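Local coordinates for protein Polyphosphate:AMP phosphotransferase (Meiothermus ruber H328, PDB 5O6M) that transfers phosphate from inorganic polyphosphate to AMP and ADP, producing ADP and ATP, and also accepts other nucleoside mono- and diphosphates, at residues 96-99 against 105-108; 123-128 against 151-156. The protein carries 1 engineered substitution. All coordinates share one frame; numbering follows the deposited sequence.

Contact 1: 96-99 against 105-108. With ATP (adenosine-5'-triphosphate), chain X.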
loop_
_atom_site.group_PDB
_atom_site.type_symbol
_atom_site.label_atom_id
_atom_site.label_comp_id
_atom_site.label_asym_id
_atom_site.label_seq_id
_atom_site.Cartn_x
_atom_site.Cartn_y
_atom_site.Cartn_z
ATOM N N GLU D 96 2.177 -8.112 -12.886
ATOM C CA GLU D 96 3.634 -8.163 -12.976
ATOM C C GLU D 96 4.273 -7.552 -11.735
ATOM O O GLU D 96 5.302 -8.037 -11.252
ATOM C CB GLU D 96 4.123 -7.458 -14.242
ATOM C CG GLU D 96 5.554 -7.834 -14.639
ATOM C CD GLU D 96 6.627 -7.087 -13.858
ATOM O OE1 GLU D 96 6.382 -5.933 -13.448
ATOM O OE2 GLU D 96 7.716 -7.665 -13.653
ATOM N N GLN D 97 3.675 -6.480 -11.212
ATOM C CA GLN D 97 4.149 -5.895 -9.963
ATOM C C GLN D 97 4.119 -6.915 -8.827
ATOM O O GLN D 97 5.046 -6.970 -8.006
ATOM C CB GLN D 97 3.320 -4.658 -9.628
ATOM C CG GLN D 97 3.880 -3.822 -8.497
ATOM C CD GLN D 97 2.906 -2.760 -8.028
ATOM O OE1 GLN D 97 2.172 -2.180 -8.829
ATOM N NE2 GLN D 97 2.905 -2.486 -6.725
ATOM N N GLU D 98 3.064 -7.733 -8.761
ATOM C CA GLU D 98 2.963 -8.720 -7.692
ATOM C C GLU D 98 3.898 -9.903 -7.917
ATOM O O GLU D 98 4.420 -10.464 -6.948
ATOM C CB GLU D 98 1.516 -9.203 -7.546
ATOM C CG GLU D 98 0.545 -8.114 -7.097
ATOM C CD GLU D 98 -0.909 -8.549 -7.128
ATOM O OE1 GLU D 98 -1.241 -9.492 -7.876
ATOM O OE2 GLU D 98 -1.725 -7.943 -6.400
ATOM N N LEU D 99 4.135 -10.287 -9.175
ATOM C CA LEU D 99 5.065 -11.376 -9.465
ATOM C C LEU D 99 6.520 -10.986 -9.234
ATOM O O LEU D 99 7.374 -11.871 -9.111
ATOM C CB LEU D 99 4.887 -11.859 -10.907
ATOM C CG LEU D 99 3.580 -12.585 -11.244
ATOM C CD1 LEU D 99 3.402 -12.701 -12.753
ATOM C CD2 LEU D 99 3.536 -13.959 -10.587
ATOM N N TRP D 105 3.915 -12.031 -0.804
ATOM C CA TRP D 105 3.938 -10.588 -0.587
ATOM C C TRP D 105 2.537 -9.993 -0.700
ATOM O O TRP D 105 2.064 -9.308 0.214
ATOM C CB TRP D 105 4.888 -9.942 -1.591
ATOM C CG TRP D 105 4.999 -8.439 -1.545
ATOM C CD1 TRP D 105 5.761 -7.698 -0.685
ATOM C CD2 TRP D 105 4.360 -7.500 -2.421
ATOM N NE1 TRP D 105 5.633 -6.359 -0.968
ATOM C CE2 TRP D 105 4.780 -6.210 -2.030
ATOM C CE3 TRP D 105 3.475 -7.623 -3.498
ATOM C CZ2 TRP D 105 4.340 -5.053 -2.672
ATOM C CZ3 TRP D 105 3.038 -6.474 -4.133
ATOM C CH2 TRP D 105 3.472 -5.206 -3.720
ATOM N N ARG D 106 1.851 -10.248 -1.815
ATOM C CA ARG D 106 0.532 -9.662 -2.015
ATOM C C ARG D 106 -0.509 -10.215 -1.049
ATOM O O ARG D 106 -1.523 -9.555 -0.808
ATOM C CB ARG D 106 0.066 -9.875 -3.457
ATOM C CG ARG D 106 -0.275 -11.311 -3.795
ATOM C CD ARG D 106 -0.965 -11.389 -5.141
ATOM N NE ARG D 106 -1.528 -12.711 -5.390
ATOM C CZ ARG D 106 -2.413 -12.971 -6.347
ATOM N NH1 ARG D 106 -2.827 -11.996 -7.146
ATOM N NH2 ARG D 106 -2.880 -14.202 -6.504
ATOM N N VAL D 107 -0.293 -11.415 -0.507
ATOM C CA VAL D 107 -1.248 -11.983 0.441
ATOM C C VAL D 107 -0.993 -11.453 1.847
ATOM O O VAL D 107 -1.932 -11.099 2.570
ATOM C CB VAL D 107 -1.200 -13.524 0.406
ATOM C CG1 VAL D 107 -2.140 -14.102 1.447
ATOM C CG2 VAL D 107 -1.564 -14.036 -0.976
ATOM N N HIS D 108 0.274 -11.407 2.267
ATOM C CA HIS D 108 0.592 -10.921 3.605
ATOM C C HIS D 108 0.058 -9.511 3.829
ATOM O O HIS D 108 -0.399 -9.182 4.930
ATOM C CB HIS D 108 2.103 -10.953 3.843
ATOM C CG HIS D 108 2.480 -10.959 5.293
ATOM N ND1 HIS D 108 3.761 -11.220 5.730
ATOM C CD2 HIS D 108 1.737 -10.754 6.408
ATOM C CE1 HIS D 108 3.795 -11.159 7.050
ATOM N NE2 HIS D 108 2.580 -10.881 7.486
HETATM P PG ATP X . -13.712 -15.945 -9.260
HETATM O O1G ATP X . -12.920 -15.896 -7.982
HETATM O O2G ATP X . -13.700 -17.325 -9.911
HETATM O O3G ATP X . -15.170 -15.501 -9.073
HETATM P PB ATP X . -13.445 -13.544 -10.917
HETATM O O1B ATP X . -13.825 -13.611 -12.345
HETATM O O2B ATP X . -14.482 -12.941 -9.968
HETATM O O3B ATP X . -13.055 -14.976 -10.340
HETATM P PA ATP X . -10.678 -12.943 -10.039
HETATM O O1A ATP X . -10.785 -12.740 -8.580
HETATM O O2A ATP X . -9.734 -11.965 -10.735
HETATM O O3A ATP X . -12.099 -12.719 -10.725
HETATM O "O5'" ATP X . -10.065 -14.430 -10.372
HETATM C "C5'" ATP X . -9.500 -14.701 -11.672
HETATM C "C4'" ATP X . -8.564 -15.888 -11.660
HETATM O "O4'" ATP X . -7.355 -15.598 -10.924
HETATM C "C3'" ATP X . -9.112 -17.201 -11.078
HETATM O "O3'" ATP X . -9.301 -18.142 -12.128
HETATM C "C2'" ATP X . -8.002 -17.670 -10.120
HETATM O "O2'" ATP X . -7.723 -19.062 -10.219
HETATM C "C1'" ATP X . -6.814 -16.866 -10.632
HETATM N N9 ATP X . -5.700 -16.738 -9.699
HETATM C C8 ATP X . -5.744 -16.401 -8.372
HETATM N N7 ATP X . -4.585 -16.479 -7.761
HETATM C C5 ATP X . -3.716 -16.892 -8.759
HETATM C C6 ATP X . -2.336 -17.180 -8.759
HETATM N N6 ATP X . -1.568 -17.142 -7.667
HETATM N N1 ATP X . -1.774 -17.555 -9.928
HETATM C C2 ATP X . -2.548 -17.650 -11.014
HETATM N N3 ATP X . -3.857 -17.422 -11.131
HETATM C C4 ATP X . -4.386 -17.045 -9.962
HETATM O O HOH W 1 3.103 -11.278 -4.524
#
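Gln97 approaches the six-membered end of the Trp105 indole at its edge, its NE2 standing 4.1 Å from CH2 with the amide plane turned 54° from the ring. The long glutamine also packs against Glu98 of a third subunit, while Trp105 NE1 donates to Gln109 O of the second. Glu98 carries more of the contact: its CG lies 4.2 Å from CZ3 of Trp105 at the ring edge, and its extended chain crosses that of Arg106 at about a right angle. In sequence, both short helices come between strands 86-90 and 117-121 of the parallel sheet, in the P-loop kinase fold of the PPK2 family. A water joins the backbones, donating to Glu98 O at 2.9 Å and accepting from Arg106 N at 3.2 Å. Arg106 NH1 makes a bent (146°) salt bridge of 3.1 Å to Glu98 OE1 from above the carboxylate plane, the flat groups nearly perpendicular. Thr95 N also donates to that oxygen, and NH1 binds Gly92 O. With CG between backbone N and carbonyl carbon (chi1 70°) and the chain extended to NE, arginine reaches the base: Arg106 NH2 lies 3.1 Å from N7 of ATP, which sits in the guanidinium plane.

Contact 2: 123-128 against 151-156; sequences SHYEDV and EFERML. With ATP (adenosine-5'-triphosphate), chain X.
The backbones stay well apart, His124 CA and Phe152 CA being the nearest pair at 10.2 Å, so side chains alone bridge the 3-10 turn 124-127 and helix 145-158. Glu153 reaches out from the helix with its chain extended and brings OE2 within reach of two aromatic partners. His124 NE2 donates to Glu153 OE2 at 2.9 Å in a nearly straight bond (170°); OE2 lies close to the imidazole plane and accepts through its anti lone pair, with ring and carboxylate almost perpendicular. With CG between backbone N and carbonyl carbon (chi1 44°), the histidine ring is carried toward the helix. The Tyr125 and Glu153 side chains run toward each other from opposite directions, and OH comes unusually close to OE2, at 2.5 Å, its proton not settled. Lys165 binds both Tyr125 OH and Glu153 OE1, a positive charge that probably offsets that of the buried carboxylate. Substituting an alanine for Glu153 would probably leave His124 NE2 without its acceptor and Lys165 without its salt-bridge mate. Phe152, flat and apolar, directs its edge at the face of His124 in a T-shaped pair with planes at 82°. Ser123 OG accepts from Tyr125 N, forming an ST turn at the start of the segment. Further along, Glu126 OE1 accepts a weak bond of 3.3 Å from O2' of ATP, and Asp127 OD1 another of 3.1 Å from N6. The whole is a nucleotide-binding loop following strand 117-121 of a P-loop kinase fold.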
loop_
_atom_site.group_PDB
_atom_site.type_symbol
_atom_site.label_atom_id
_atom_site.label_comp_id
_atom_site.label_asym_id
_atom_site.label_seq_id
_atom_site.Cartn_x
_atom_site.Cartn_y
_atom_site.Cartn_z
ATOM N N SER D 123 -6.759 -17.336 -2.171
ATOM C CA SER D 123 -5.726 -17.036 -1.192
ATOM C C SER D 123 -4.365 -17.435 -1.743
ATOM O O SER D 123 -4.204 -17.700 -2.939
ATOM C CB SER D 123 -6.006 -17.761 0.128
ATOM O OG SER D 123 -5.861 -19.158 -0.051
ATOM N N HIS D 124 -3.380 -17.471 -0.841
ATOM C CA HIS D 124 -2.051 -17.978 -1.148
ATOM C C HIS D 124 -2.074 -19.422 -1.629
ATOM O O HIS D 124 -1.097 -19.876 -2.235
ATOM C CB HIS D 124 -1.161 -17.858 0.093
ATOM C CG HIS D 124 -1.830 -18.290 1.364
ATOM N ND1 HIS D 124 -2.979 -17.696 1.839
ATOM C CD2 HIS D 124 -1.494 -19.234 2.274
ATOM C CE1 HIS D 124 -3.340 -18.275 2.972
ATOM N NE2 HIS D 124 -2.452 -19.209 3.261
ATOM N N TYR D 125 -3.157 -20.158 -1.368
ATOM C CA TYR D 125 -3.210 -21.549 -1.797
ATOM C C TYR D 125 -3.269 -21.677 -3.313
ATOM O O TYR D 125 -2.852 -22.708 -3.850
ATOM C CB TYR D 125 -4.400 -22.258 -1.139
ATOM C CG TYR D 125 -4.136 -22.531 0.324
ATOM C CD1 TYR D 125 -3.387 -23.630 0.718
ATOM C CD2 TYR D 125 -4.610 -21.676 1.308
ATOM C CE1 TYR D 125 -3.120 -23.877 2.053
ATOM C CE2 TYR D 125 -4.350 -21.915 2.648
ATOM C CZ TYR D 125 -3.602 -23.018 3.013
ATOM O OH TYR D 125 -3.337 -23.268 4.342
ATOM N N GLU D 126 -3.734 -20.642 -4.016
ATOM C CA GLU D 126 -3.691 -20.661 -5.475
ATOM C C GLU D 126 -2.279 -20.872 -6.005
ATOM O O GLU D 126 -2.119 -21.338 -7.138
ATOM C CB GLU D 126 -4.276 -19.364 -6.040
ATOM C CG GLU D 126 -5.758 -19.175 -5.756
ATOM C CD GLU D 126 -6.636 -20.122 -6.559
ATOM O OE1 GLU D 126 -6.211 -20.539 -7.659
ATOM O OE2 GLU D 126 -7.752 -20.446 -6.097
ATOM N N ASP D 127 -1.251 -20.532 -5.226
ATOM C CA ASP D 127 0.126 -20.708 -5.670
ATOM C C ASP D 127 0.634 -22.136 -5.499
ATOM O O ASP D 127 1.806 -22.397 -5.796
ATOM C CB ASP D 127 1.044 -19.725 -4.938
ATOM C CG ASP D 127 0.850 -18.292 -5.407
ATOM O OD1 ASP D 127 1.214 -17.992 -6.565
ATOM O OD2 ASP D 127 0.333 -17.465 -4.628
ATOM N N VAL D 128 -0.208 -23.059 -5.031
ATOM C CA VAL D 128 0.086 -24.486 -5.105
ATOM C C VAL D 128 -1.126 -25.195 -5.697
ATOM O O VAL D 128 -1.274 -26.416 -5.565
ATOM C CB VAL D 128 0.449 -25.073 -3.731
ATOM C CG1 VAL D 128 1.744 -24.457 -3.215
ATOM C CG2 VAL D 128 -0.701 -24.895 -2.751
ATOM N N GLU D 151 4.499 -22.548 7.711
ATOM C CA GLU D 151 5.268 -21.666 8.577
ATOM C C GLU D 151 4.711 -20.251 8.562
ATOM O O GLU D 151 4.719 -19.566 9.589
ATOM C CB GLU D 151 6.739 -21.666 8.152
ATOM C CG GLU D 151 7.415 -23.020 8.297
ATOM C CD GLU D 151 7.324 -23.560 9.713
ATOM O OE1 GLU D 151 7.216 -24.794 9.880
ATOM O OE2 GLU D 151 7.342 -22.748 10.660
ATOM N N PHE D 152 4.234 -19.796 7.403
ATOM C CA PHE D 152 3.574 -18.499 7.339
ATOM C C PHE D 152 2.344 -18.473 8.234
ATOM O O PHE D 152 2.152 -17.538 9.019
ATOM C CB PHE D 152 3.198 -18.181 5.891
ATOM C CG PHE D 152 2.376 -16.936 5.736
ATOM C CD1 PHE D 152 2.869 -15.706 6.147
ATOM C CD2 PHE D 152 1.120 -16.990 5.157
ATOM C CE1 PHE D 152 2.114 -14.556 5.999
ATOM C CE2 PHE D 152 0.360 -15.842 5.004
ATOM C CZ PHE D 152 0.857 -14.625 5.427
ATOM N N GLU D 153 1.509 -19.508 8.143
ATOM C CA GLU D 153 0.313 -19.559 8.976
ATOM C C GLU D 153 0.662 -19.796 10.439
ATOM O O GLU D 153 -0.031 -19.286 11.327
ATOM C CB GLU D 153 -0.651 -20.624 8.450
ATOM C CG GLU D 153 -1.256 -20.255 7.096
ATOM C CD GLU D 153 -2.163 -21.332 6.528
ATOM O OE1 GLU D 153 -2.329 -22.379 7.187
ATOM O OE2 GLU D 153 -2.703 -21.132 5.412
ATOM N N ARG D 154 1.730 -20.553 10.717
ATOM C CA ARG D 154 2.160 -20.711 12.103
ATOM C C ARG D 154 2.529 -19.369 12.720
ATOM O O ARG D 154 2.162 -19.082 13.865
ATOM C CB ARG D 154 3.347 -21.670 12.203
ATOM C CG ARG D 154 3.895 -21.759 13.624
ATOM C CD ARG D 154 5.303 -22.326 13.674
ATOM N NE ARG D 154 5.370 -23.698 13.187
ATOM C CZ ARG D 154 5.226 -24.758 13.974
ATOM N NH1 ARG D 154 5.020 -24.592 15.274
ATOM N NH2 ARG D 154 5.294 -25.981 13.467
ATOM N N MET D 155 3.260 -18.539 11.978
ATOM C CA MET D 155 3.630 -17.222 12.482
ATOM C C MET D 155 2.390 -16.368 12.725
ATOM O O MET D 155 2.267 -15.709 13.764
ATOM C CB MET D 155 4.592 -16.546 11.497
ATOM C CG MET D 155 5.057 -15.154 11.895
ATOM S SD MET D 155 3.885 -13.879 11.397
ATOM C CE MET D 155 3.721 -14.216 9.646
ATOM N N LEU D 156 1.455 -16.369 11.772
ATOM C CA LEU D 156 0.211 -15.623 11.940
ATOM C C LEU D 156 -0.519 -16.033 13.212
ATOM O O LEU D 156 -0.988 -15.179 13.976
ATOM C CB LEU D 156 -0.689 -15.831 10.723
ATOM C CG LEU D 156 -0.270 -15.137 9.432
ATOM C CD1 LEU D 156 -1.301 -15.398 8.350
ATOM C CD2 LEU D 156 -0.121 -13.644 9.673
HETATM P PG ATP X . -13.712 -15.945 -9.260
HETATM O O1G ATP X . -12.920 -15.896 -7.982
HETATM O O2G ATP X . -13.700 -17.325 -9.911
HETATM O O3G ATP X . -15.170 -15.501 -9.073
HETATM P PB ATP X . -13.445 -13.544 -10.917
HETATM O O1B ATP X . -13.825 -13.611 -12.345
HETATM O O2B ATP X . -14.482 -12.941 -9.968
HETATM O O3B ATP X . -13.055 -14.976 -10.340
HETATM P PA ATP X . -10.678 -12.943 -10.039
HETATM O O1A ATP X . -10.785 -12.740 -8.580
HETATM O O2A ATP X . -9.734 -11.965 -10.735
HETATM O O3A ATP X . -12.099 -12.719 -10.725
HETATM O "O5'" ATP X . -10.065 -14.430 -10.372
HETATM C "C5'" ATP X . -9.500 -14.701 -11.672
HETATM C "C4'" ATP X . -8.564 -15.888 -11.660
HETATM O "O4'" ATP X . -7.355 -15.598 -10.924
HETATM C "C3'" ATP X . -9.112 -17.201 -11.078
HETATM O "O3'" ATP X . -9.301 -18.142 -12.128
HETATM C "C2'" ATP X . -8.002 -17.670 -10.120
HETATM O "O2'" ATP X . -7.723 -19.062 -10.219
HETATM C "C1'" ATP X . -6.814 -16.866 -10.632
HETATM N N9 ATP X . -5.700 -16.738 -9.699
HETATM C C8 ATP X . -5.744 -16.401 -8.372
HETATM N N7 ATP X . -4.585 -16.479 -7.761
HETATM C C5 ATP X . -3.716 -16.892 -8.759
HETATM C C6 ATP X . -2.336 -17.180 -8.759
HETATM N N6 ATP X . -1.568 -17.142 -7.667
HETATM N N1 ATP X . -1.774 -17.555 -9.928
HETATM C C2 ATP X . -2.548 -17.650 -11.014
HETATM N N3 ATP X . -3.857 -17.422 -11.131
HETATM C C4 ATP X . -4.386 -17.045 -9.962
#

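Contact 1 is partly buried and lies far from the chain's centre, between two short helices; contact 2 is buried and closer in, between a loop and a long helix. Both touch the second subunit, and contact 1 also the third. Their centres are about 13 Å apart and they meet directly, Val107 against His124 and His108 against Phe152, whose rings pair edge-to-face. Both serve the ATP pocket, but differently. In contact 1 the pairing residue Arg106 itself approaches the base, whereas in contact 2 the residues that pair with the helix and those that face the nucleotide are separate members of one turn. The chemistry follows: a water and one salt bridge in the former, a buried carboxylate among aromatic rings in the latter.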